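Local structure of maleylacetate reductase (Agrobacterium tumefaciens, 3HL0) at residues 165-170 and 298-303; 206-211 and 216-221. The protein probably catalyses the NADH-dependent reduction of maleylacetate to 3-oxoadipate, a step in the breakdown of gamma-resorcylate. All coordinates share one frame; numbering follows the deposited sequence.

Contact 1. Residues 165-170 and 298-303; sequences ISMTSG and ARLGAP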
loop_
_atom_site.group_PDB
_atom_site.type_symbol
_atom_site.label_atom_id
_atom_site.label_comp_id
_atom_site.label_asym_id
_atom_site.label_seq_id
_atom_site.Cartn_x
_atom_site.Cartn_y
_atom_site.Cartn_z
ATOM N N ILE A 165 1.635 -3.611 -9.117
ATOM C CA ILE A 165 1.700 -4.711 -8.128
ATOM C C ILE A 165 1.653 -6.091 -8.839
ATOM O O ILE A 165 2.263 -7.071 -8.356
ATOM C CB ILE A 165 0.688 -4.610 -6.946
ATOM C CG1 ILE A 165 0.934 -5.701 -5.934
ATOM C CG2 ILE A 165 -0.772 -4.661 -7.434
ATOM C CD1 ILE A 165 2.250 -5.547 -5.258
ATOM N N SER A 166 0.983 -6.160 -9.988
ATOM C CA SER A 166 1.013 -7.430 -10.768
ATOM C C SER A 166 2.473 -7.793 -11.118
ATOM O O SER A 166 2.892 -8.983 -10.981
ATOM C CB SER A 166 0.161 -7.357 -12.071
ATOM O OG SER A 166 -1.219 -7.196 -11.707
HETATM N N MSE A 167 3.261 -6.795 -11.533
HETATM C CA MSE A 167 4.658 -7.040 -11.922
HETATM C C MSE A 167 5.517 -7.395 -10.701
HETATM O O MSE A 167 6.270 -8.370 -10.738
HETATM C CB MSE A 167 5.252 -5.837 -12.645
HETATM C CG MSE A 167 4.517 -5.432 -13.944
HETATM SE SE MSE A 167 4.300 -6.827 -15.266
HETATM C CE MSE A 167 2.507 -7.351 -14.913
ATOM N N THR A 168 5.400 -6.626 -9.618
ATOM C CA THR A 168 6.290 -6.895 -8.473
ATOM C C THR A 168 5.845 -8.164 -7.724
ATOM O O THR A 168 6.704 -8.959 -7.282
ATOM C CB THR A 168 6.406 -5.704 -7.501
ATOM O OG1 THR A 168 5.070 -5.306 -7.146
ATOM C CG2 THR A 168 7.099 -4.565 -8.233
ATOM N N SER A 169 4.535 -8.399 -7.605
ATOM C CA SER A 169 4.092 -9.635 -6.994
ATOM C C SER A 169 4.520 -10.820 -7.874
ATOM O O SER A 169 4.884 -11.883 -7.341
ATOM C CB SER A 169 2.552 -9.611 -6.839
ATOM O OG SER A 169 2.086 -10.811 -6.136
ATOM N N GLY A 170 4.502 -10.646 -9.209
ATOM C CA GLY A 170 4.929 -11.730 -10.136
ATOM C C GLY A 170 6.397 -12.029 -9.905
ATOM O O GLY A 170 6.807 -13.193 -9.889
ATOM N N ALA A 298 13.216 -5.056 -16.067
ATOM C CA ALA A 298 13.159 -3.776 -16.763
ATOM C C ALA A 298 12.074 -3.829 -17.845
ATOM O O ALA A 298 11.379 -2.822 -18.009
ATOM C CB ALA A 298 14.538 -3.411 -17.364
ATOM N N ARG A 299 11.917 -4.969 -18.539
ATOM C CA ARG A 299 10.805 -5.134 -19.519
ATOM C C ARG A 299 9.455 -4.945 -18.821
ATOM O O ARG A 299 8.474 -4.560 -19.457
ATOM C CB ARG A 299 10.840 -6.504 -20.235
ATOM C CG ARG A 299 12.041 -6.780 -21.174
ATOM C CD ARG A 299 11.979 -8.246 -21.693
ATOM N NE ARG A 299 10.679 -8.514 -22.339
ATOM C CZ ARG A 299 10.062 -9.688 -22.396
ATOM N NH1 ARG A 299 10.576 -10.776 -21.814
ATOM N NH2 ARG A 299 8.904 -9.768 -23.034
ATOM N N LEU A 300 9.362 -5.254 -17.532
ATOM C CA LEU A 300 8.080 -5.146 -16.838
ATOM C C LEU A 300 7.861 -3.766 -16.243
ATOM O O LEU A 300 6.780 -3.458 -15.739
ATOM C CB LEU A 300 7.986 -6.174 -15.688
ATOM C CG LEU A 300 8.252 -7.632 -16.025
ATOM C CD1 LEU A 300 8.022 -8.426 -14.752
ATOM C CD2 LEU A 300 7.326 -8.129 -17.174
ATOM N N GLY A 301 8.919 -2.954 -16.254
ATOM C CA GLY A 301 8.893 -1.651 -15.590
ATOM C C GLY A 301 8.885 -1.688 -14.063
ATOM O O GLY A 301 8.399 -0.771 -13.407
ATOM N N ALA A 302 9.403 -2.771 -13.483
ATOM C CA ALA A 302 9.434 -2.883 -12.039
ATOM C C ALA A 302 10.526 -1.973 -11.449
ATOM O O ALA A 302 11.513 -1.628 -12.136
ATOM C CB ALA A 302 9.743 -4.357 -11.650
ATOM N N PRO A 303 10.366 -1.573 -10.195
ATOM C CA PRO A 303 11.445 -0.814 -9.562
ATOM C C PRO A 303 12.744 -1.609 -9.526
ATOM O O PRO A 303 12.722 -2.832 -9.424
ATOM C CB PRO A 303 10.937 -0.576 -8.140
ATOM C CG PRO A 303 9.926 -1.683 -7.885
ATOM C CD PRO A 303 9.286 -1.913 -9.256
#
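The Pro303 ring, puckered rather than flat, is met at its CD corner by the methyl of Thr168 at one end of this contact. Thr168 CG2 lies 3.6 Å from Pro303 CD and 4.1 Å from Pro303 CG. The two side chains cross at about a right angle. The contact joins helix 163-180 to the C-terminal end of helix 289-300, within the all-helical half of an iron-containing alcohol dehydrogenase fold. A Schellman motif ends helix 289-300. Gly301 takes positive phi (71°), and Gly301 N bonds back to Ala298 O at 3.0 Å. The chain then turns so that Ala302 and Pro303 lie along helix 163-180.

Thr168 places OG1 between its backbone N and carbonyl carbon (chi1 52°). This swings CG2 beside the N and leads it to the proline. Ala256 and Ala260 of helix 255-271 also touch the Thr168 side chain.

At the other end the contact rests on Met167, a selenomethionine, and Leu300. Both are buried, with their CB atoms directed at the opposing segment. The Met167 chain is bent at chi2 and chi3, and its side chain lies at a slant to that of Leu300. Val208 and Arg209 of helix 188-210 touch Met167 as well, and Leu205 of that helix touches Leu300. Packing, not hydrogen bonding, joins the two segments directly. Met167 CG lies 3.5 Å from the carbonyl oxygen Leu300 O. The selenium, Met167 SE, sits equally near two carbons of one leucine, 3.8 Å from both Leu300 CB and Leu300 CD2.

Contact 2. Residues 206-211 and 216-221; sequences PVVRQA and GARETA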
loop_
_atom_site.group_PDB
_atom_site.type_symbol
_atom_site.label_atom_id
_atom_site.label_comp_id
_atom_site.label_asym_id
_atom_site.label_seq_id
_atom_site.Cartn_x
_atom_site.Cartn_y
_atom_site.Cartn_z
ATOM N N PRO A 206 4.865 -10.066 -19.147
ATOM C CA PRO A 206 4.936 -8.998 -20.178
ATOM C C PRO A 206 3.612 -8.787 -20.894
ATOM O O PRO A 206 3.283 -7.634 -21.282
ATOM C CB PRO A 206 5.984 -9.526 -21.165
ATOM C CG PRO A 206 6.870 -10.409 -20.289
ATOM C CD PRO A 206 5.858 -11.122 -19.422
ATOM N N VAL A 207 2.846 -9.869 -21.072
ATOM C CA VAL A 207 1.498 -9.784 -21.665
ATOM C C VAL A 207 0.504 -9.113 -20.757
ATOM O O VAL A 207 -0.258 -8.213 -21.183
ATOM C CB VAL A 207 0.983 -11.159 -22.117
ATOM C CG1 VAL A 207 -0.434 -11.023 -22.790
ATOM C CG2 VAL A 207 1.982 -11.749 -23.117
ATOM N N VAL A 208 0.511 -9.496 -19.481
ATOM C CA VAL A 208 -0.320 -8.840 -18.474
ATOM C C VAL A 208 -0.054 -7.317 -18.401
ATOM O O VAL A 208 -1.003 -6.529 -18.240
ATOM C CB VAL A 208 -0.138 -9.524 -17.062
ATOM C CG1 VAL A 208 -0.806 -8.686 -15.977
ATOM C CG2 VAL A 208 -0.746 -10.919 -17.127
ATOM N N ARG A 209 1.209 -6.911 -18.559
ATOM C CA ARG A 209 1.569 -5.489 -18.436
ATOM C C ARG A 209 0.826 -4.687 -19.516
ATOM O O ARG A 209 0.242 -3.623 -19.210
ATOM C CB ARG A 209 3.060 -5.288 -18.578
ATOM C CG ARG A 209 3.454 -3.870 -18.229
ATOM C CD ARG A 209 4.869 -3.594 -18.663
ATOM N NE ARG A 209 5.135 -2.194 -18.371
ATOM C CZ ARG A 209 6.283 -1.556 -18.614
ATOM N NH1 ARG A 209 7.309 -2.185 -19.163
ATOM N NH2 ARG A 209 6.409 -0.266 -18.285
ATOM N N GLN A 210 0.815 -5.227 -20.732
ATOM C CA GLN A 210 0.215 -4.539 -21.889
ATOM C C GLN A 210 -1.304 -4.726 -21.931
ATOM O O GLN A 210 -2.060 -3.867 -22.449
ATOM C CB GLN A 210 0.935 -4.922 -23.195
ATOM C CG GLN A 210 0.798 -6.382 -23.658
ATOM C CD GLN A 210 1.936 -6.837 -24.587
ATOM O OE1 GLN A 210 2.965 -6.158 -24.703
ATOM N NE2 GLN A 210 1.755 -8.002 -25.245
ATOM N N ALA A 211 -1.784 -5.827 -21.375
ATOM C CA ALA A 211 -3.208 -6.101 -21.428
ATOM C C ALA A 211 -3.671 -6.746 -20.136
ATOM O O ALA A 211 -3.810 -7.969 -20.075
ATOM C CB ALA A 211 -3.539 -6.987 -22.631
ATOM N N GLY A 216 -6.399 -14.985 -20.679
ATOM C CA GLY A 216 -5.415 -16.058 -20.939
ATOM C C GLY A 216 -4.096 -15.791 -20.244
ATOM O O GLY A 216 -3.525 -16.678 -19.592
ATOM N N ALA A 217 -3.606 -14.562 -20.382
ATOM C CA ALA A 217 -2.353 -14.205 -19.696
ATOM C C ALA A 217 -2.514 -14.245 -18.173
ATOM O O ALA A 217 -1.589 -14.675 -17.456
ATOM C CB ALA A 217 -1.864 -12.835 -20.169
ATOM N N ARG A 218 -3.647 -13.762 -17.658
ATOM C CA ARG A 218 -3.940 -13.849 -16.231
ATOM C C ARG A 218 -3.978 -15.302 -15.739
ATOM O O ARG A 218 -3.464 -15.600 -14.672
ATOM C CB ARG A 218 -5.228 -13.102 -15.838
ATOM C CG ARG A 218 -5.103 -11.557 -15.943
ATOM C CD ARG A 218 -4.113 -10.970 -14.936
ATOM N NE ARG A 218 -4.311 -9.514 -14.907
ATOM C CZ ARG A 218 -3.733 -8.689 -14.048
ATOM N NH1 ARG A 218 -2.840 -9.134 -13.156
ATOM N NH2 ARG A 218 -4.072 -7.400 -14.087
ATOM N N GLU A 219 -4.577 -16.194 -16.528
ATOM C CA GLU A 219 -4.610 -17.596 -16.123
ATOM C C GLU A 219 -3.197 -18.149 -15.999
ATOM O O GLU A 219 -2.883 -18.852 -15.004
ATOM C CB GLU A 219 -5.441 -18.410 -17.145
ATOM C CG GLU A 219 -6.930 -18.105 -17.026
ATOM C CD GLU A 219 -7.732 -18.897 -18.046
ATOM O OE1 GLU A 219 -7.169 -19.251 -19.100
ATOM O OE2 GLU A 219 -8.910 -19.178 -17.780
ATOM N N THR A 220 -2.370 -17.841 -16.983
ATOM C CA THR A 220 -1.022 -18.368 -17.038
ATOM C C THR A 220 -0.244 -17.820 -15.837
ATOM O O THR A 220 0.477 -18.567 -15.166
ATOM C CB THR A 220 -0.356 -18.003 -18.368
ATOM O OG1 THR A 220 -1.120 -18.659 -19.412
ATOM C CG2 THR A 220 1.058 -18.515 -18.422
ATOM N N ALA A 221 -0.388 -16.522 -15.563
ATOM C CA ALA A 221 0.376 -15.991 -14.410
ATOM C C ALA A 221 -0.095 -16.587 -13.076
ATOM O O ALA A 221 0.702 -16.824 -12.177
ATOM C CB ALA A 221 0.252 -14.480 -14.346
#
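A helical hairpin brings Val207 and Val208, in the last turns of helix 188-210, against Ala217 and Arg218 at the start of helix 215-234. Only a short turn links the two helices. The axes of the short segments 206-210 and 216-221 run 138° apart, closer to antiparallel than to perpendicular, and approach to 9.0 Å. The small Ala217 side chain probably allows the close approach of the backbones. Val208 CA and Ala217 CA are 5.9 Å apart.

Both valines press on the Ala217 methyl. Val207 CG1 reaches Ala217 CB at 3.5 Å, tight for two carbons. Val208 CG2 lies 3.8 Å from the same Ala217 CB.

The other methyl of Val208 has a different partner. CG1 stands anti to the backbone N (chi1 170°), and this carries it over one face of the Arg218 guanidinium. It sits 3.4 Å above the plane, over the centre, with Val208 CG1 and Arg218 CZ 3.5 Å apart. The Arg218 chain bends at chi2 and brings its end across Val208, at about a right angle to it.

All three guanidinium nitrogens donate hydrogen bonds. NE bonds to Pro212 O in the hairpin turn, NH2 to Leu161 O, and NH1 to Tyr121 OH as well as to helix 163-180. A buried cationic group is thus covered by a methyl on one face and bonded to neutral oxygens. These oxygens probably help stabilise its positive charge, and together with the methyl they probably restrict its rotation.

In the fold
Contact 1 and contact 2 are neighbours, with centres 12 Å apart. Contact 2 lies along the chain inside the loop closed by contact 1. Two probable hydrogen bonds join them, each from an arginine of contact 2. Arg209 NH1 reaches Arg299 O at 2.7 Å, tying helix 188-210 to the end of helix 289-300. Arg218 NH1 reaches Ser166 OG at 2.9 Å, tying helix 215-234 to helix 163-180. Both contacts come near the bound NAD. The side chains of Thr168 and Arg218 are each about 7 Å from it, consistent with a second-shell position beside the cofactor.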